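Local coordinates for protein mitochondrial enolase superfamily member 1 (PDB 4A35) that catalyses the magnesium-dependent dehydration of L-fuconate to 2-keto-3-deoxy-L-fuconate, a step in the breakdown of L-fucose, at residues A[353-364]-A[385-396]. Residues are numbered along the deposited sequence; the frame is centred on the assembly and turned at random. Where two conformers were deposited one is given.
Sequences VCPHAGGVGLCE and VCEYVDHLHEHF
E387 reaches across to the backbone of A357, and the pair illustrates how the loop at 353-361 and the strand 386-388 of the enolase-superfamily C-terminal domain meet at the active site. With CG anti to the backbone N (chi1 -178°) and the chain extended beyond it, E387 runs alongside H356, pointing the same way, carboxylate and imidazole planes 69° apart. A357 N donates a nearly straight bond to E387 OE1 (3.0 Å), from the anti side and tilted out of the carboxylate plane; E387 OE2 turns to K221 and T193, while H356 ND1 is held by D329. At the other end H393 is gripped at both nitrogens: ND1 donates to the syn lone pair of E364 OE2 (2.6 Å), and NE2 to V389 O (2.8 Å), both nearly in the ring plane; OE2 also accepts from V400 N. The E364 carboxylate lies almost parallel to the F396 ring, OE1 over one face, while F396 CZ comes 3.3 Å from G361 CA, leaving no room for a side chain there. An alanine in place of E364 would remove the acceptor of H393 ND1, probably leaving the imidazole held through NE2 alone and one face of F396 without its carboxylate. The A357 amide, K221 and T193 thus steady the E387 carboxylate and D329 the H356 ring, consistent with their inferred substrate-binding roles.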
# COMPACT_ATOMS: atom_id res chain seq x y z
N VAL A 353 -12.01 0.30 -20.06
CA VAL A 353 -10.95 -0.44 -19.41
C VAL A 353 -9.95 -0.89 -20.50
O VAL A 353 -10.34 -1.55 -21.50
CB VAL A 353 -11.46 -1.65 -18.55
CG1 VAL A 353 -10.32 -2.48 -17.97
CG2 VAL A 353 -12.38 -1.17 -17.43
N CYS A 354 -8.67 -0.56 -20.27
CA CYS A 354 -7.52 -0.91 -21.15
C CYS A 354 -6.49 -1.62 -20.30
O CYS A 354 -5.68 -0.99 -19.61
CB CYS A 354 -6.95 0.34 -21.81
SG CYS A 354 -8.09 1.12 -22.98
N PRO A 355 -6.58 -2.95 -20.21
CA PRO A 355 -5.74 -3.65 -19.22
C PRO A 355 -4.23 -3.42 -19.37
O PRO A 355 -3.72 -3.26 -20.50
CB PRO A 355 -6.05 -5.14 -19.48
CG PRO A 355 -7.46 -5.12 -19.96
CD PRO A 355 -7.56 -3.88 -20.84
N HIS A 356 -3.53 -3.47 -18.24
CA HIS A 356 -2.09 -3.52 -18.23
C HIS A 356 -1.70 -4.99 -18.43
O HIS A 356 -2.37 -5.91 -17.92
CB HIS A 356 -1.52 -2.96 -16.89
CG HIS A 356 -0.07 -3.28 -16.64
ND1 HIS A 356 0.31 -4.27 -15.72
CD2 HIS A 356 1.05 -2.72 -17.16
CE1 HIS A 356 1.64 -4.27 -15.72
NE2 HIS A 356 2.13 -3.35 -16.55
N ALA A 357 -0.58 -5.21 -19.07
CA ALA A 357 -0.09 -6.57 -19.24
C ALA A 357 1.45 -6.57 -19.45
O ALA A 357 2.12 -5.62 -19.00
CB ALA A 357 -0.84 -7.27 -20.38
N GLY A 358 2.00 -7.68 -19.94
CA GLY A 358 3.44 -7.86 -20.10
C GLY A 358 4.00 -8.61 -18.90
O GLY A 358 3.36 -9.53 -18.39
N GLY A 359 5.19 -8.21 -18.44
CA GLY A 359 5.81 -8.89 -17.31
C GLY A 359 5.92 -10.40 -17.47
O GLY A 359 6.25 -10.86 -18.56
N VAL A 360 5.67 -11.16 -16.40
CA VAL A 360 5.61 -12.63 -16.37
C VAL A 360 4.17 -13.05 -16.33
O VAL A 360 3.56 -13.00 -15.24
CB VAL A 360 6.36 -13.28 -15.12
CG1 VAL A 360 6.37 -14.81 -15.23
CG2 VAL A 360 7.76 -12.75 -14.98
N GLY A 361 3.63 -13.49 -17.46
CA GLY A 361 2.27 -14.03 -17.49
C GLY A 361 1.10 -13.08 -17.31
O GLY A 361 -0.04 -13.54 -17.32
N LEU A 362 1.32 -11.75 -17.17
CA LEU A 362 0.15 -10.84 -17.06
C LEU A 362 -0.76 -10.93 -18.32
O LEU A 362 -1.98 -10.88 -18.16
CB LEU A 362 0.60 -9.38 -16.86
CG LEU A 362 1.51 -9.12 -15.61
CD1 LEU A 362 1.89 -7.60 -15.53
CD2 LEU A 362 0.79 -9.55 -14.28
N CYS A 363 -0.18 -11.04 -19.54
CA CYS A 363 -0.97 -11.21 -20.79
C CYS A 363 -1.89 -12.47 -20.65
O CYS A 363 -3.10 -12.41 -20.95
CB CYS A 363 -0.06 -11.36 -22.01
SG CYS A 363 1.00 -9.92 -22.34
N GLU A 364 -1.26 -13.62 -20.25
CA GLU A 364 -1.94 -14.90 -20.11
C GLU A 364 -3.18 -14.79 -19.18
O GLU A 364 -4.21 -15.39 -19.49
CB GLU A 364 -0.97 -15.96 -19.54
CG GLU A 364 -0.02 -16.58 -20.58
CD GLU A 364 0.97 -15.66 -21.28
OE1 GLU A 364 1.38 -14.63 -20.69
OE2 GLU A 364 1.46 -16.05 -22.37
N VAL A 385 -8.68 -1.48 -25.48
CA VAL A 385 -7.60 -2.24 -26.09
C VAL A 385 -6.80 -2.92 -24.97
O VAL A 385 -6.69 -2.35 -23.89
CB VAL A 385 -6.71 -1.29 -26.96
CG1 VAL A 385 -5.97 -0.26 -26.10
CG2 VAL A 385 -5.78 -2.05 -27.90
N CYS A 386 -6.20 -4.06 -25.26
CA CYS A 386 -5.43 -4.76 -24.24
C CYS A 386 -3.94 -4.63 -24.52
O CYS A 386 -3.52 -4.87 -25.65
CB CYS A 386 -5.83 -6.22 -24.17
SG CYS A 386 -5.16 -7.06 -22.72
N GLU A 387 -3.13 -4.34 -23.51
CA GLU A 387 -1.69 -4.27 -23.76
C GLU A 387 -1.13 -5.66 -24.13
O GLU A 387 -1.61 -6.69 -23.65
CB GLU A 387 -0.97 -3.74 -22.53
CG GLU A 387 0.54 -3.57 -22.67
CD GLU A 387 1.16 -2.75 -21.54
OE1 GLU A 387 0.64 -2.80 -20.39
OE2 GLU A 387 2.18 -2.06 -21.80
N TYR A 388 -0.09 -5.67 -24.95
CA TYR A 388 0.63 -6.90 -25.24
C TYR A 388 2.16 -6.63 -25.23
O TYR A 388 2.61 -5.62 -25.76
CB TYR A 388 0.19 -7.53 -26.59
CG TYR A 388 0.99 -8.77 -26.96
CD1 TYR A 388 0.70 -10.01 -26.39
CD2 TYR A 388 2.12 -8.67 -27.76
CE1 TYR A 388 1.45 -11.15 -26.71
CE2 TYR A 388 2.89 -9.79 -28.07
CZ TYR A 388 2.56 -11.03 -27.53
OH TYR A 388 3.33 -12.11 -27.86
N VAL A 389 2.93 -7.55 -24.65
CA VAL A 389 4.40 -7.49 -24.69
C VAL A 389 4.87 -8.90 -25.11
O VAL A 389 4.26 -9.89 -24.72
CB VAL A 389 5.09 -6.97 -23.39
CG1 VAL A 389 6.54 -6.56 -23.66
CG2 VAL A 389 4.33 -5.76 -22.81
N ASP A 390 5.90 -8.95 -25.95
CA ASP A 390 6.41 -10.21 -26.55
C ASP A 390 7.37 -11.07 -25.67
O ASP A 390 7.99 -12.00 -26.19
CB ASP A 390 7.14 -9.91 -27.89
CG ASP A 390 8.35 -8.96 -27.77
OD1 ASP A 390 8.38 -8.14 -26.82
OD2 ASP A 390 9.22 -8.99 -28.68
N HIS A 391 7.41 -10.78 -24.36
CA HIS A 391 8.27 -11.44 -23.36
C HIS A 391 7.73 -12.78 -22.78
O HIS A 391 6.57 -12.82 -22.35
CB HIS A 391 8.45 -10.47 -22.15
CG HIS A 391 9.55 -9.46 -22.24
ND1 HIS A 391 9.50 -8.39 -23.15
CD2 HIS A 391 10.64 -9.30 -21.45
CE1 HIS A 391 10.57 -7.66 -22.90
NE2 HIS A 391 11.29 -8.17 -21.88
N LEU A 392 8.60 -13.86 -22.69
CA LEU A 392 8.44 -15.01 -21.79
C LEU A 392 7.22 -15.93 -21.89
O LEU A 392 7.02 -16.79 -21.01
CB LEU A 392 8.48 -14.45 -20.33
CG LEU A 392 9.71 -13.55 -19.95
CD1 LEU A 392 9.55 -12.95 -18.52
CD2 LEU A 392 11.05 -14.31 -20.13
N HIS A 393 6.45 -15.80 -22.94
CA HIS A 393 5.29 -16.68 -23.17
C HIS A 393 5.69 -18.16 -23.32
O HIS A 393 4.89 -19.01 -22.96
CB HIS A 393 4.50 -16.24 -24.41
CG HIS A 393 4.08 -14.80 -24.34
ND1 HIS A 393 3.10 -14.38 -23.46
CD2 HIS A 393 4.64 -13.71 -24.93
CE1 HIS A 393 3.04 -13.06 -23.59
NE2 HIS A 393 3.94 -12.62 -24.47
N GLU A 394 6.94 -18.45 -23.77
CA GLU A 394 7.45 -19.82 -23.95
C GLU A 394 7.55 -20.58 -22.58
O GLU A 394 7.68 -21.81 -22.58
CB GLU A 394 8.83 -19.83 -24.67
CG GLU A 394 10.00 -19.16 -23.93
CD GLU A 394 10.12 -17.65 -24.04
OE1 GLU A 394 9.15 -16.99 -24.49
OE2 GLU A 394 11.20 -17.11 -23.70
N HIS A 395 7.44 -19.85 -21.44
CA HIS A 395 7.53 -20.49 -20.12
C HIS A 395 6.16 -20.88 -19.57
O HIS A 395 6.09 -21.51 -18.51
CB HIS A 395 8.28 -19.59 -19.12
CG HIS A 395 9.66 -19.22 -19.59
ND1 HIS A 395 10.62 -20.18 -19.83
CD2 HIS A 395 10.18 -18.01 -19.90
CE1 HIS A 395 11.70 -19.53 -20.25
NE2 HIS A 395 11.50 -18.23 -20.27
N PHE A 396 5.09 -20.55 -20.31
CA PHE A 396 3.72 -20.90 -19.93
C PHE A 396 3.26 -22.11 -20.75
O PHE A 396 3.53 -22.20 -21.95
CB PHE A 396 2.77 -19.68 -20.12
CG PHE A 396 3.03 -18.67 -19.01
CD1 PHE A 396 4.12 -17.81 -19.08
CD2 PHE A 396 2.30 -18.72 -17.82
CE1 PHE A 396 4.42 -16.94 -18.02
CE2 PHE A 396 2.62 -17.86 -16.74
CZ PHE A 396 3.67 -16.98 -16.85
O HOH W 1 5.01 -10.61 -21.26
O HOH W 2 4.47 -14.11 -20.23